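Flagellar biosynthetic protein FlhB (Shewanella putrefaciens CN-32, PDB 6Z0W) is an inner-membrane component of the flagellar type III export apparatus, probably required for rod formation, and is represented here by its cytoplasmic domain. Local coordinates at residues R35-V46 / I74-I84. Residues are numbered along the deposited sequence; the frame is centred on the assembly and turned at random.
Sequences RSAAPFVIAKGV and IYHTTKLDQQI
The Tyr75 ring is sandwiched between Val46 and Lys44: Val46 CG1 sits over one face, 3.6 Å from Tyr75 CZ, Lys44 CD lies over the opposite face, both toward the rim, and the backbone N of Gly45 meets the ring edge. With Lys44 CG held between its backbone N and carbonyl carbon (chi1 75°) and the chain extended beyond, the Lys44 and Tyr75 side chains cross at about a right angle. Lys44 NZ, in cation-pi position, donates to Tyr75 O (2.7 Å), in the carbonyl plane, and to Thr78 O (2.8 Å) from above that carbonyl's plane; this C-terminal end of helix 68-77 probably stabilises the ammonium charge. The Arg35 guanidinium lies over one face of the Phe40 ring, CZ above its centre; at its edge, in plane, NE donates to Ser36 OG and NH2 weakly to Asp81 O. Between these groups, the chain leaving the helix makes a type II turn, Lys79 to Gln82, and Gln83 forms a single beta bridge with Phe40 of strand 40-46, an outermost strand of the mixed sheet. Backbone hydrogen bonds run from Val41 N to Gln82 O, Asp81 N to Val41 O (2.6 Å) and Ile84 N to Pro39 O (3.1 Å). Val41 CG2 fits against Ile74 CG2 and Thr78 CG2, each 3.5 Å away. Farther along, Gln83 OE1 accepts a hydrogen bond from Ala38 N (3.2 Å).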
ATOM      1  N   ARG A  35      11.032 -13.746   4.864  1.00 38.68           N
ATOM      2  CA  ARG A  35      10.143 -14.336   3.877  1.00 44.26           C
ATOM      3  C   ARG A  35      10.434 -13.837   2.467  1.00 41.60           C
ATOM      4  O   ARG A  35      10.439 -14.633   1.525  1.00 40.71           O
ATOM      5  CB  ARG A  35       8.680 -14.023   4.241  1.00 50.76           C
ATOM      6  CG  ARG A  35       7.664 -15.120   3.953  1.00 60.86           C
ATOM      7  CD  ARG A  35       6.244 -14.538   3.630  1.00 64.08           C
ATOM      8  NE  ARG A  35       6.193 -13.860   2.327  1.00 62.66           N
ATOM      9  CZ  ARG A  35       5.109 -13.722   1.563  1.00 63.90           C
ATOM     10  NH1 ARG A  35       3.940 -14.214   1.949  1.00 65.93           N
ATOM     11  NH2 ARG A  35       5.196 -13.088   0.396  1.00 64.02           N
ATOM     12  N   SER A  36      10.686 -12.538   2.293  1.00 37.71           N
ATOM     13  CA  SER A  36      10.868 -11.995   0.947  1.00 41.57           C
ATOM     14  C   SER A  36      11.752 -10.758   0.990  1.00 37.75           C
ATOM     15  O   SER A  36      11.643  -9.927   1.899  1.00 37.77           O
ATOM     16  CB  SER A  36       9.529 -11.620   0.305  1.00 44.47           C
ATOM     17  OG  SER A  36       8.544 -12.557   0.681  1.00 51.33           O
ATOM     18  N   ALA A  37      12.603 -10.638  -0.030  1.00 35.83           N
ATOM     19  CA  ALA A  37      13.400  -9.432  -0.185  1.00 34.07           C
ATOM     20  C   ALA A  37      12.513  -8.214  -0.427  1.00 34.66           C
ATOM     21  O   ALA A  37      12.842  -7.103   0.016  1.00 31.12           O
ATOM     22  CB  ALA A  37      14.395  -9.621  -1.340  1.00 35.41           C
ATOM     23  N   ALA A  38      11.367  -8.390  -1.144  1.00 36.05           N
ATOM     24  CA  ALA A  38      10.560  -7.195  -1.415  1.00 36.12           C
ATOM     25  C   ALA A  38       9.315  -7.138  -0.518  1.00 36.37           C
ATOM     26  O   ALA A  38       8.780  -8.179  -0.125  1.00 33.03           O
ATOM     27  CB  ALA A  38      10.115  -7.163  -2.877  1.00 37.42           C
ATOM     28  N   PRO A  39       8.815  -5.941  -0.190  1.00 34.37           N
ATOM     29  CA  PRO A  39       7.557  -5.870   0.558  1.00 34.01           C
ATOM     30  C   PRO A  39       6.464  -6.603  -0.203  1.00 34.78           C
ATOM     31  O   PRO A  39       6.510  -6.737  -1.431  1.00 33.19           O
ATOM     32  CB  PRO A  39       7.268  -4.366   0.639  1.00 35.91           C
ATOM     33  CG  PRO A  39       8.572  -3.685   0.372  1.00 35.34           C
ATOM     34  CD  PRO A  39       9.289  -4.602  -0.595  1.00 33.25           C
ATOM     35  N   PHE A  40       5.486  -7.096   0.537  1.00 30.24           N
ATOM     36  CA  PHE A  40       4.371  -7.800  -0.065  1.00 32.18           C
ATOM     37  C   PHE A  40       3.045  -7.232   0.432  1.00 33.13           C
ATOM     38  O   PHE A  40       2.956  -6.619   1.500  1.00 31.57           O
ATOM     39  CB  PHE A  40       4.419  -9.317   0.208  1.00 36.12           C
ATOM     40  CG  PHE A  40       4.820  -9.690   1.618  1.00 40.24           C
ATOM     41  CD1 PHE A  40       3.864 -10.027   2.579  1.00 39.32           C
ATOM     42  CD2 PHE A  40       6.165  -9.749   1.969  1.00 41.33           C
ATOM     43  CE1 PHE A  40       4.260 -10.377   3.875  1.00 41.23           C
ATOM     44  CE2 PHE A  40       6.552 -10.099   3.237  1.00 40.43           C
ATOM     45  CZ  PHE A  40       5.607 -10.419   4.192  1.00 40.69           C
ATOM     46  N   VAL A  41       1.998  -7.474  -0.352  1.00 34.88           N
ATOM     47  CA  VAL A  41       0.666  -6.973  -0.026  1.00 31.43           C
ATOM     48  C   VAL A  41      -0.067  -8.065   0.743  1.00 31.43           C
ATOM     49  O   VAL A  41      -0.167  -9.196   0.264  1.00 35.48           O
ATOM     50  CB  VAL A  41      -0.094  -6.572  -1.303  1.00 32.12           C
ATOM     51  CG1 VAL A  41      -1.574  -6.427  -1.038  1.00 29.12           C
ATOM     52  CG2 VAL A  41       0.515  -5.275  -1.885  1.00 32.73           C
ATOM     53  N   ILE A  42      -0.576  -7.743   1.935  1.00 30.96           N
ATOM     54  CA  ILE A  42      -1.319  -8.725   2.730  1.00 30.50           C
ATOM     55  C   ILE A  42      -2.802  -8.407   2.811  1.00 32.79           C
ATOM     56  O   ILE A  42      -3.583  -9.269   3.260  1.00 33.46           O
ATOM     57  CB  ILE A  42      -0.732  -8.872   4.150  1.00 29.72           C
ATOM     58  CG1 ILE A  42      -0.822  -7.537   4.890  1.00 28.00           C
ATOM     59  CG2 ILE A  42       0.711  -9.282   4.072  1.00 29.06           C
ATOM     60  CD1 ILE A  42      -0.286  -7.629   6.300  1.00 29.20           C
ATOM     61  N   ALA A  43      -3.221  -7.223   2.366  1.00 33.29           N
ATOM     62  CA  ALA A  43      -4.633  -6.908   2.189  1.00 33.35           C
ATOM     63  C   ALA A  43      -4.749  -5.785   1.160  1.00 33.53           C
ATOM     64  O   ALA A  43      -3.855  -4.941   1.053  1.00 36.11           O
ATOM     65  CB  ALA A  43      -5.287  -6.495   3.518  1.00 33.92           C
ATOM     66  N   LYS A  44      -5.843  -5.790   0.399  1.00 33.74           N
ATOM     67  CA  LYS A  44      -6.106  -4.708  -0.526  1.00 32.66           C
ATOM     68  C   LYS A  44      -7.600  -4.648  -0.811  1.00 35.20           C
ATOM     69  O   LYS A  44      -8.304  -5.650  -0.716  1.00 36.14           O
ATOM     70  CB  LYS A  44      -5.315  -4.872  -1.839  1.00 31.95           C
ATOM     71  CG  LYS A  44      -5.827  -5.930  -2.823  1.00 36.07           C
ATOM     72  CD  LYS A  44      -4.993  -5.771  -4.110  1.00 39.10           C
ATOM     73  CE  LYS A  44      -5.420  -6.613  -5.294  1.00 37.85           C
ATOM     74  NZ  LYS A  44      -4.387  -6.504  -6.389  1.00 36.14           N
ATOM     75  N   GLY A  45      -8.072  -3.457  -1.164  1.00 34.03           N
ATOM     76  CA  GLY A  45      -9.471  -3.277  -1.509  1.00 35.15           C
ATOM     77  C   GLY A  45      -9.691  -1.894  -2.064  1.00 35.88           C
ATOM     78  O   GLY A  45      -8.853  -0.993  -1.914  1.00 36.04           O
ATOM     79  N   VAL A  46     -10.822  -1.734  -2.731  1.00 40.04           N
ATOM     80  CA  VAL A  46     -11.195  -0.409  -3.171  1.00 41.87           C
ATOM     81  C   VAL A  46     -12.447   0.005  -2.428  1.00 46.71           C
ATOM     82  O   VAL A  46     -13.143  -0.809  -1.800  1.00 45.96           O
ATOM     83  CB  VAL A  46     -11.401  -0.305  -4.698  1.00 43.21           C
ATOM     84  CG1 VAL A  46     -10.098  -0.624  -5.432  1.00 38.98           C
ATOM     85  CG2 VAL A  46     -12.575  -1.206  -5.157  1.00 46.32           C
ATOM     86  N   ILE A  74       0.434  -0.080  -6.836  1.00 35.39           N
ATOM     87  CA  ILE A  74       0.540  -1.313  -6.058  1.00 35.58           C
ATOM     88  C   ILE A  74      -0.695  -2.178  -6.273  1.00 36.23           C
ATOM     89  O   ILE A  74      -0.596  -3.368  -6.588  1.00 34.78           O
ATOM     90  CB  ILE A  74       0.730  -1.007  -4.563  1.00 35.96           C
ATOM     91  CG1 ILE A  74       2.076  -0.366  -4.277  1.00 33.40           C
ATOM     92  CG2 ILE A  74       0.631  -2.289  -3.755  1.00 34.97           C
ATOM     93  CD1 ILE A  74       2.123   0.240  -2.901  1.00 29.90           C
ATOM     94  N   TYR A  75      -1.881  -1.590  -6.082  1.00 38.90           N
ATOM     95  CA  TYR A  75      -3.123  -2.350  -6.194  1.00 37.95           C
ATOM     96  C   TYR A  75      -3.208  -3.077  -7.535  1.00 38.72           C
ATOM     97  O   TYR A  75      -3.539  -4.273  -7.583  1.00 37.24           O
ATOM     98  CB  TYR A  75      -4.323  -1.418  -6.009  1.00 38.31           C
ATOM     99  CG  TYR A  75      -5.651  -2.152  -5.941  1.00 37.84           C
ATOM    100  CD1 TYR A  75      -6.218  -2.472  -4.718  1.00 35.76           C
ATOM    101  CD2 TYR A  75      -6.321  -2.549  -7.105  1.00 40.86           C
ATOM    102  CE1 TYR A  75      -7.416  -3.156  -4.640  1.00 44.46           C
ATOM    103  CE2 TYR A  75      -7.541  -3.235  -7.042  1.00 46.55           C
ATOM    104  CZ  TYR A  75      -8.080  -3.535  -5.806  1.00 49.67           C
ATOM    105  OH  TYR A  75      -9.277  -4.213  -5.693  1.00 57.21           O
ATOM    106  N   HIS A  76      -2.868  -2.378  -8.626  1.00 38.57           N
ATOM    107  CA  HIS A  76      -3.046  -2.907  -9.977  1.00 42.49           C
ATOM    108  C   HIS A  76      -2.046  -3.982 -10.343  1.00 40.48           C
ATOM    109  O   HIS A  76      -2.319  -4.747 -11.276  1.00 41.94           O
ATOM    110  CB  HIS A  76      -2.942  -1.790 -11.010  1.00 46.39           C
ATOM    111  CG  HIS A  76      -4.048  -0.794 -10.922  1.00 54.75           C
ATOM    112  ND1 HIS A  76      -3.860   0.549 -11.170  1.00 56.15           N
ATOM    113  CD2 HIS A  76      -5.353  -0.942 -10.606  1.00 55.85           C
ATOM    114  CE1 HIS A  76      -5.004   1.185 -11.013  1.00 56.53           C
ATOM    115  NE2 HIS A  76      -5.925   0.303 -10.670  1.00 58.14           N
ATOM    116  N   THR A  77      -0.909  -4.056  -9.637  1.00 39.13           N
ATOM    117  CA  THR A  77       0.240  -4.856 -10.044  1.00 38.41           C
ATOM    118  C   THR A  77       0.619  -5.957  -9.054  1.00 38.28           C
ATOM    119  O   THR A  77       1.568  -6.707  -9.323  1.00 39.15           O
ATOM    120  CB  THR A  77       1.464  -3.952 -10.241  1.00 36.02           C
ATOM    121  OG1 THR A  77       1.864  -3.407  -8.976  1.00 35.98           O
ATOM    122  CG2 THR A  77       1.185  -2.827 -11.226  1.00 32.38           C
ATOM    123  N   THR A  78      -0.075  -6.066  -7.921  1.00 34.89           N
ATOM    124  CA  THR A  78       0.315  -6.951  -6.828  1.00 33.67           C
ATOM    125  C   THR A  78      -0.925  -7.642  -6.284  1.00 35.99           C
ATOM    126  O   THR A  78      -1.754  -6.977  -5.647  1.00 39.29           O
ATOM    127  CB  THR A  78       0.993  -6.155  -5.693  1.00 29.91           C
ATOM    128  OG1 THR A  78       1.960  -5.254  -6.243  1.00 32.76           O
ATOM    129  CG2 THR A  78       1.676  -7.105  -4.693  1.00 28.10           C
ATOM    130  N   LYS A  79      -1.044  -8.962  -6.499  1.00 35.43           N
ATOM    131  CA  LYS A  79      -2.098  -9.726  -5.837  1.00 40.77           C
ATOM    132  C   LYS A  79      -1.814  -9.915  -4.345  1.00 39.22           C
ATOM    133  O   LYS A  79      -0.696  -9.718  -3.866  1.00 41.61           O
ATOM    134  CB  LYS A  79      -2.264 -11.110  -6.443  1.00 48.29           C
ATOM    135  CG  LYS A  79      -2.176 -11.239  -7.923  1.00 53.80           C
ATOM    136  CD  LYS A  79      -2.878 -12.518  -8.288  1.00 58.89           C
ATOM    137  CE  LYS A  79      -3.227 -12.556  -9.761  1.00 63.45           C
ATOM    138  NZ  LYS A  79      -3.696 -13.900 -10.237  1.00 66.43           N
ATOM    139  N   LEU A  80      -2.833 -10.381  -3.623  1.00 37.52           N
ATOM    140  CA  LEU A  80      -2.687 -10.693  -2.213  1.00 41.01           C
ATOM    141  C   LEU A  80      -1.542 -11.671  -1.999  1.00 41.51           C
ATOM    142  O   LEU A  80      -1.402 -12.647  -2.743  1.00 42.46           O
ATOM    143  CB  LEU A  80      -3.983 -11.288  -1.687  1.00 44.95           C
ATOM    144  CG  LEU A  80      -5.073 -10.259  -1.469  1.00 47.17           C
ATOM    145  CD1 LEU A  80      -6.409 -10.942  -1.149  1.00 47.84           C
ATOM    146  CD2 LEU A  80      -4.617  -9.367  -0.326  1.00 45.00           C
ATOM    147  N   ASP A  81      -0.716 -11.390  -0.995  1.00 42.35           N
ATOM    148  CA  ASP A  81       0.390 -12.238  -0.572  1.00 47.50           C
ATOM    149  C   ASP A  81       1.519 -12.279  -1.598  1.00 46.08           C
ATOM    150  O   ASP A  81       2.392 -13.137  -1.522  1.00 49.53           O
ATOM    151  CB  ASP A  81      -0.104 -13.655  -0.230  1.00 54.63           C
ATOM    152  CG  ASP A  81      -1.278 -13.649   0.772  1.00 61.93           C
ATOM    153  OD1 ASP A  81      -1.396 -12.684   1.565  1.00 62.91           O
ATOM    154  OD2 ASP A  81      -2.087 -14.608   0.773  1.00 66.23           O
ATOM    155  N   GLN A  82       1.554 -11.326  -2.521  1.00 40.63           N
ATOM    156  CA  GLN A  82       2.559 -11.258  -3.569  1.00 41.21           C
ATOM    157  C   GLN A  82       3.484 -10.064  -3.324  1.00 39.03           C
ATOM    158  O   GLN A  82       3.072  -9.043  -2.767  1.00 36.20           O
ATOM    159  CB  GLN A  82       1.881 -11.152  -4.952  1.00 45.87           C
ATOM    160  CG  GLN A  82       2.821 -11.306  -6.146  1.00 51.07           C
ATOM    161  CD  GLN A  82       2.172 -11.011  -7.522  1.00 55.02           C
ATOM    162  OE1 GLN A  82       1.159 -10.291  -7.640  1.00 48.91           O
ATOM    163  NE2 GLN A  82       2.769 -11.589  -8.571  1.00 60.28           N
ATOM    164  N   GLN A  83       4.763 -10.210  -3.703  1.00 38.75           N
ATOM    165  CA  GLN A  83       5.673  -9.071  -3.647  1.00 40.25           C
ATOM    166  C   GLN A  83       5.318  -8.025  -4.693  1.00 34.56           C
ATOM    167  O   GLN A  83       4.915  -8.343  -5.817  1.00 33.87           O
ATOM    168  CB  GLN A  83       7.132  -9.517  -3.846  1.00 45.00           C
ATOM    169  CG  GLN A  83       7.434 -10.847  -3.190  1.00 48.57           C
ATOM    170  CD  GLN A  83       8.889 -11.269  -3.307  1.00 49.44           C
ATOM    171  OE1 GLN A  83       9.811 -10.498  -3.011  1.00 49.62           O
ATOM    172  NE2 GLN A  83       9.102 -12.497  -3.773  1.00 46.65           N
ATOM    173  N   ILE A  84       5.456  -6.761  -4.306  1.00 34.17           N
ATOM    174  CA  ILE A  84       5.332  -5.644  -5.244  1.00 35.50           C
ATOM    175  C   ILE A  84       6.333  -5.824  -6.380  1.00 38.25           C
ATOM    176  O   ILE A  84       7.395  -6.439  -6.186  1.00 38.03           O
ATOM    177  CB  ILE A  84       5.576  -4.290  -4.555  1.00 32.20           C
ATOM    178  CG1 ILE A  84       7.003  -4.272  -3.971  1.00 37.46           C
ATOM    179  CG2 ILE A  84       4.519  -4.047  -3.523  1.00 30.42           C
ATOM    180  CD1 ILE A  84       7.417  -2.943  -3.352  1.00 39.38           C
TER